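Local coordinates for protein diacylglycerol lipase (Aspergillus oryzae, PDB 5XK2) that probably hydrolyses the ester bonds of mono- and diacylglycerols, as a class 3 lipase of the alpha/beta-hydrolase fold, at residues G109-D112 with G113-A116; K250-T253 with G254-G257; G119-T122 with A123-V126. One frame throughout, in Å; residues are numbered along the deposited sequence.

Contact 1 of 3, residues G109-D112 with G113-A116; sequences GLCD and GCKA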
loop_
_atom_site.group_PDB
_atom_site.type_symbol
_atom_site.label_atom_id
_atom_site.label_comp_id
_atom_site.label_asym_id
_atom_site.label_seq_id
_atom_site.Cartn_x
_atom_site.Cartn_y
_atom_site.Cartn_z
ATOM N N GLY A 109 -19.148 20.682 11.214
ATOM C CA GLY A 109 -20.345 21.285 11.778
ATOM C C GLY A 109 -20.844 20.534 13.000
ATOM O O GLY A 109 -22.054 20.463 13.243
ATOM N N LEU A 110 -19.922 19.904 13.726
ATOM C CA LEU A 110 -20.306 19.113 14.892
ATOM C C LEU A 110 -20.152 19.751 16.263
ATOM O O LEU A 110 -20.848 19.366 17.193
ATOM C CB LEU A 110 -19.496 17.814 14.906
ATOM C CG LEU A 110 -19.668 16.930 13.672
ATOM C CD1 LEU A 110 -18.788 15.693 13.767
ATOM C CD2 LEU A 110 -21.140 16.555 13.498
ATOM N N CYS A 111 -19.284 20.752 16.374
ATOM C CA CYS A 111 -18.969 21.358 17.667
ATOM C C CYS A 111 -17.996 22.513 17.488
ATOM O O CYS A 111 -17.393 22.679 16.419
ATOM C CB CYS A 111 -18.400 20.326 18.667
ATOM S SG CYS A 111 -17.199 19.079 18.049
ATOM N N ASP A 112 -17.848 23.316 18.538
ATOM C CA ASP A 112 -17.064 24.539 18.428
ATOM C C ASP A 112 -15.577 24.246 18.214
ATOM O O ASP A 112 -14.939 23.586 19.044
ATOM C CB ASP A 112 -17.226 25.392 19.687
ATOM C CG ASP A 112 -18.646 25.904 19.880
ATOM O OD1 ASP A 112 -19.468 25.817 18.935
ATOM O OD2 ASP A 112 -18.926 26.409 20.987
ATOM N N GLY A 113 -15.034 24.769 17.121
ATOM C CA GLY A 113 -13.630 24.622 16.781
ATOM C C GLY A 113 -13.271 23.222 16.304
ATOM O O GLY A 113 -12.091 22.894 16.150
ATOM N N CYS A 114 -14.288 22.402 16.068
ATOM C CA CYS A 114 -14.041 21.005 15.704
ATOM C C CYS A 114 -13.683 20.878 14.233
ATOM O O CYS A 114 -14.252 21.563 13.377
ATOM C CB CYS A 114 -15.261 20.162 16.057
ATOM S SG CYS A 114 -15.445 20.061 17.867
ATOM N N LYS A 115 -12.695 20.032 13.934
ATOM C CA LYS A 115 -12.258 19.818 12.562
ATOM C C LYS A 115 -12.030 18.333 12.363
ATOM O O LYS A 115 -11.592 17.656 13.284
ATOM C CB LYS A 115 -10.967 20.580 12.239
ATOM C CG LYS A 115 -11.041 22.084 12.525
ATOM C CD LYS A 115 -11.825 22.806 11.469
ATOM C CE LYS A 115 -10.902 23.242 10.359
ATOM N NZ LYS A 115 -9.625 23.743 10.940
ATOM N N ALA A 116 -12.349 17.847 11.169
ATOM C CA ALA A 116 -12.198 16.435 10.819
ATOM C C ALA A 116 -11.344 16.274 9.583
ATOM O O ALA A 116 -11.194 17.205 8.793
ATOM C CB ALA A 116 -13.562 15.792 10.584
#
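Cys111 and Cys114 are joined through their sulfurs, with SG of Cys111 2.0 Å from SG of Cys114, and the disulfide spans the ends of a type II beta turn. Followed outward from the backbone, the Cys111 side chain first brings CB to 3.1 Å from Cys114 SG. Its own SG then sits between the backbone N and the carbonyl carbon (chi1 41°), a rotation that swings the sulfur across the turn, where it bonds to Cys114 SG and lies 3.0 Å from Cys114 CB. Cys114 offers its sulfur from beside its own backbone N, and the C-S-S-C torsion is -109°, somewhat wider than a right angle.

The same two residues are tied a second time through the main chain: Cys114 N donates to Cys111 O over 3.1 Å, a fairly straight bond whose donor stands above the carbonyl plane. Gly113 takes the third position of the turn with the positive phi expected there. Both cysteines pack on Leu188 of helix 186-195, and Asn185 just before that helix binds Gly113 O and Lys115 N, so the loop between strands 105-106 and 116-117 is held from that side as well. With a covalent link across only two intervening residues, doubled by the turn's hydrogen bond, the turn probably has little freedom to open while the cysteines stay oxidised.

Contact 2 of 3, residues K250-T253 with G254-G257; sequences KGNT and GTSG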
loop_
_atom_site.group_PDB
_atom_site.type_symbol
_atom_site.label_atom_id
_atom_site.label_comp_id
_atom_site.label_asym_id
_atom_site.label_seq_id
_atom_site.Cartn_x
_atom_site.Cartn_y
_atom_site.Cartn_z
ATOM N N LYS A 250 1.946 5.117 25.606
ATOM C CA LYS A 250 2.207 3.778 26.160
ATOM C C LYS A 250 1.528 2.652 25.387
ATOM O O LYS A 250 1.692 1.487 25.715
ATOM C CB LYS A 250 1.779 3.723 27.636
ATOM C CG LYS A 250 2.558 4.687 28.520
ATOM C CD LYS A 250 4.039 4.363 28.523
ATOM C CE LYS A 250 4.803 5.422 29.350
ATOM N NZ LYS A 250 6.140 4.946 29.778
ATOM N N GLY A 251 0.728 3.009 24.390
ATOM C CA GLY A 251 0.134 2.040 23.477
ATOM C C GLY A 251 0.762 2.101 22.093
ATOM O O GLY A 251 1.967 2.294 21.919
ATOM N N ASN A 252 -0.082 1.917 21.081
ATOM C CA ASN A 252 0.386 1.905 19.696
ATOM C C ASN A 252 1.186 3.153 19.297
ATOM O O ASN A 252 2.136 3.069 18.523
ATOM C CB ASN A 252 -0.828 1.726 18.764
ATOM C CG ASN A 252 -0.483 1.926 17.287
ATOM O OD1 ASN A 252 -0.703 3.005 16.732
ATOM N ND2 ASN A 252 0.033 0.870 16.634
ATOM N N THR A 253 0.815 4.311 19.832
ATOM C CA THR A 253 1.465 5.549 19.427
ATOM C C THR A 253 2.954 5.575 19.767
ATOM O O THR A 253 3.747 6.211 19.066
ATOM C CB THR A 253 0.758 6.743 20.080
ATOM O OG1 THR A 253 -0.608 6.751 19.663
ATOM C CG2 THR A 253 1.400 8.074 19.656
ATOM N N GLY A 254 3.340 4.845 20.809
ATOM C CA GLY A 254 4.734 4.788 21.219
ATOM C C GLY A 254 5.593 3.730 20.540
ATOM O O GLY A 254 6.806 3.665 20.782
ATOM N N THR A 255 4.981 2.873 19.728
ATOM C CA THR A 255 5.729 1.791 19.072
ATOM C C THR A 255 6.593 2.323 17.924
ATOM O O THR A 255 6.343 3.403 17.401
ATOM C CB THR A 255 4.785 0.700 18.526
ATOM O OG1 THR A 255 3.903 1.293 17.576
ATOM C CG2 THR A 255 3.954 0.089 19.666
ATOM N N SER A 256 7.606 1.550 17.532
ATOM C CA SER A 256 8.514 1.919 16.433
ATOM C C SER A 256 9.135 3.301 16.609
ATOM O O SER A 256 9.331 4.033 15.639
ATOM C CB SER A 256 7.795 1.869 15.075
ATOM O OG SER A 256 7.056 0.678 14.910
ATOM N N GLY A 257 9.426 3.659 17.852
ATOM C CA GLY A 257 9.998 4.963 18.141
ATOM C C GLY A 257 9.059 6.099 17.777
ATOM O O GLY A 257 9.485 7.242 17.641
#
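Thr255 turns back on Asn252 and grips its carbonyl oxygen twice, within a short 3-10 turn that follows the last strand of the large alpha/beta-hydrolase sheet. Thr255 OG1 gives the shorter bond, 2.7 Å to Asn252 O, and lies in the carbonyl plane on a lone pair. The second donor, Thr255 N, reaches the same Asn252 O at 3.1 Å from well above that plane. One residue earlier, Gly254 N donates to Gly251 O over 3.1 Å, the i to i+3 pattern of a 3-10 helix, with an angle at the hydrogen of 145° against 160° for the Thr255 amide.

The close-packed part lies around this doubly bonded carbonyl. There Thr255 CG2 rests 3.7 Å from Gly251 O, and Thr255 OG1 is also hydrogen-bonded to Lys210 NZ, which places the threonine hydroxyl between a lysine ammonium and the Asn252 carbonyl. The Asn252 side chain, its CG anti to the backbone N (chi1 171°), leaves the turn for the protein interior. Its ND2 donates to the backbone oxygens of Asn204 and Asp206, and because Asp206 is the probable acid of a Ser-His-Asp triad, Asn252 may help to fix the loop that carries it.

The solvent side is looser: Gly254 is exposed and contributes backbone alone. Separately, Ser256 meets Leu259 of the second subunit. Within the turn the two polar side chains do not pair, Asn252 ND2 staying 4.0 Å from Thr255 OG1.

Contact 3 of 3, residues G119-T122 with A123-V126; sequences GFWT and AWKV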
loop_
_atom_site.group_PDB
_atom_site.type_symbol
_atom_site.label_atom_id
_atom_site.label_comp_id
_atom_site.label_asym_id
_atom_site.label_seq_id
_atom_site.Cartn_x
_atom_site.Cartn_y
_atom_site.Cartn_z
ATOM N N GLY A 119 -10.916 13.825 3.812
ATOM C CA GLY A 119 -11.207 12.639 3.019
ATOM C C GLY A 119 -12.255 11.757 3.674
ATOM O O GLY A 119 -13.217 11.310 3.028
ATOM N N PHE A 120 -12.066 11.475 4.957
ATOM C CA PHE A 120 -12.982 10.582 5.669
ATOM C C PHE A 120 -14.342 11.244 5.869
ATOM O O PHE A 120 -15.391 10.582 5.782
ATOM C CB PHE A 120 -12.403 10.175 7.027
ATOM C CG PHE A 120 -11.127 9.394 6.943
ATOM C CD1 PHE A 120 -11.012 8.299 6.088
ATOM C CD2 PHE A 120 -10.045 9.741 7.732
ATOM C CE1 PHE A 120 -9.815 7.579 6.026
ATOM C CE2 PHE A 120 -8.859 9.032 7.678
ATOM C CZ PHE A 120 -8.741 7.952 6.815
ATOM N N TRP A 121 -14.336 12.551 6.131
ATOM C CA TRP A 121 -15.604 13.252 6.320
ATOM C C TRP A 121 -16.378 13.255 5.001
ATOM O O TRP A 121 -17.585 13.046 4.984
ATOM C CB TRP A 121 -15.386 14.689 6.815
ATOM C CG TRP A 121 -16.705 15.423 7.034
ATOM C CD1 TRP A 121 -17.201 16.464 6.301
ATOM C CD2 TRP A 121 -17.684 15.141 8.040
ATOM N NE1 TRP A 121 -18.428 16.858 6.808
ATOM C CE2 TRP A 121 -18.740 16.059 7.873
ATOM C CE3 TRP A 121 -17.759 14.210 9.084
ATOM C CZ2 TRP A 121 -19.865 16.057 8.700
ATOM C CZ3 TRP A 121 -18.873 14.211 9.904
ATOM C CH2 TRP A 121 -19.913 15.132 9.712
ATOM N N THR A 122 -15.666 13.484 3.903
ATOM C CA THR A 122 -16.281 13.443 2.567
ATOM C C THR A 122 -16.906 12.073 2.274
ATOM O O THR A 122 -18.041 11.993 1.778
ATOM C CB THR A 122 -15.252 13.800 1.480
ATOM O OG1 THR A 122 -14.799 15.147 1.694
ATOM C CG2 THR A 122 -15.883 13.688 0.084
ATOM N N ALA A 123 -16.186 11.010 2.622
ATOM C CA ALA A 123 -16.679 9.653 2.404
ATOM C C ALA A 123 -18.011 9.433 3.126
ATOM O O ALA A 123 -18.949 8.875 2.559
ATOM C CB ALA A 123 -15.646 8.633 2.859
ATOM N N TRP A 124 -18.095 9.868 4.380
ATOM C CA TRP A 124 -19.326 9.742 5.145
ATOM C C TRP A 124 -20.438 10.575 4.523
ATOM O O TRP A 124 -21.565 10.116 4.402
ATOM C CB TRP A 124 -19.087 10.172 6.594
ATOM C CG TRP A 124 -20.318 10.545 7.394
ATOM C CD1 TRP A 124 -20.544 11.736 8.030
ATOM C CD2 TRP A 124 -21.464 9.722 7.674
ATOM N NE1 TRP A 124 -21.753 11.709 8.677
ATOM C CE2 TRP A 124 -22.335 10.482 8.489
ATOM C CE3 TRP A 124 -21.836 8.412 7.325
ATOM C CZ2 TRP A 124 -23.563 9.985 8.953
ATOM C CZ3 TRP A 124 -23.042 7.916 7.795
ATOM C CH2 TRP A 124 -23.897 8.700 8.590
ATOM N N LYS A 125 -20.105 11.799 4.124
ATOM C CA LYS A 125 -21.123 12.699 3.559
ATOM C C LYS A 125 -21.772 12.140 2.289
ATOM O O LYS A 125 -22.948 12.389 2.045
ATOM C CB LYS A 125 -20.526 14.072 3.258
ATOM C CG LYS A 125 -20.305 14.923 4.480
ATOM C CD LYS A 125 -20.238 16.384 4.085
ATOM C CE LYS A 125 -21.594 16.882 3.628
ATOM N NZ LYS A 125 -21.478 18.183 2.916
ATOM N N VAL A 126 -21.005 11.402 1.498
ATOM C CA VAL A 126 -21.517 10.831 0.249
ATOM C C VAL A 126 -22.599 9.783 0.527
ATOM O O VAL A 126 -23.540 9.640 -0.249
ATOM C CB VAL A 126 -20.363 10.209 -0.588
ATOM C CG1 VAL A 126 -20.901 9.324 -1.712
ATOM C CG2 VAL A 126 -19.485 11.308 -1.174
#
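Trp121 lies beneath two side chains of the following turn, Trp124 and Lys125, while four helical backbone bonds join the two halves. Gly119 O, Phe120 O, Trp121 O and Thr122 O accept in turn from the amides of Ala123, Trp124, Lys125 and Val126. The shortest of the four is Lys125 N to Trp121 O at 2.9 Å, and the last, Val126 N to Thr122 O at 3.0 Å, is the most bent at its hydrogen (146°). Thr122 OG1 is bound to Leu118 O one turn back, Phe120 N near the helix start is satisfied by Glu117 OE2, and Val126 O is bound by Arg130 NH2.

These i to i+4 bonds belong to the first turns of helix 118-138, which lies against helix 154-168, the helix that follows the probable nucleophile elbow of the alpha/beta-hydrolase fold. Ala123 touches Ile158 there, and the indole N-H of Trp124 is satisfied by Asp165 OD2 of that helix.

With its CG anti to the backbone N (chi1 -179°), Trp121 meets Trp124 in an offset edge-to-face pair, the planes of Trp121 and Trp124 at 61°. The Trp124 five-membered ring points its edge at the Trp121 six-membered ring, CD1 of Trp124 coming to 3.5 Å from CZ3 of Trp121. Over the same face, nearer the pyrrole end, Lys125 CG makes a CH-pi contact 3.9 Å from the centroid of the Trp121 five-membered ring, and Lys125 CD comes to 3.3 Å from Trp121 NE1.

How the contacts relate
From the N terminus the chain first meets contact 1, in the loop between strands 105-106 and 116-117; it closes a turn there and leans on helix 186-195. The second of those strands runs straight into helix 118-138, whose opening turns form contact 3 against helix 154-168. Contacts 1 and 3, with centres about 15 Å apart, touch where Leu110 CD1 lies 4.1 Å from Trp121 CZ3. Contact 2 comes much later, beyond strand 240-243, with its nearest atoms about 17 Å from contact 1 and 14 Å from contact 3. The three follow in series without nesting or crossing, and contact 2 borders the second subunit.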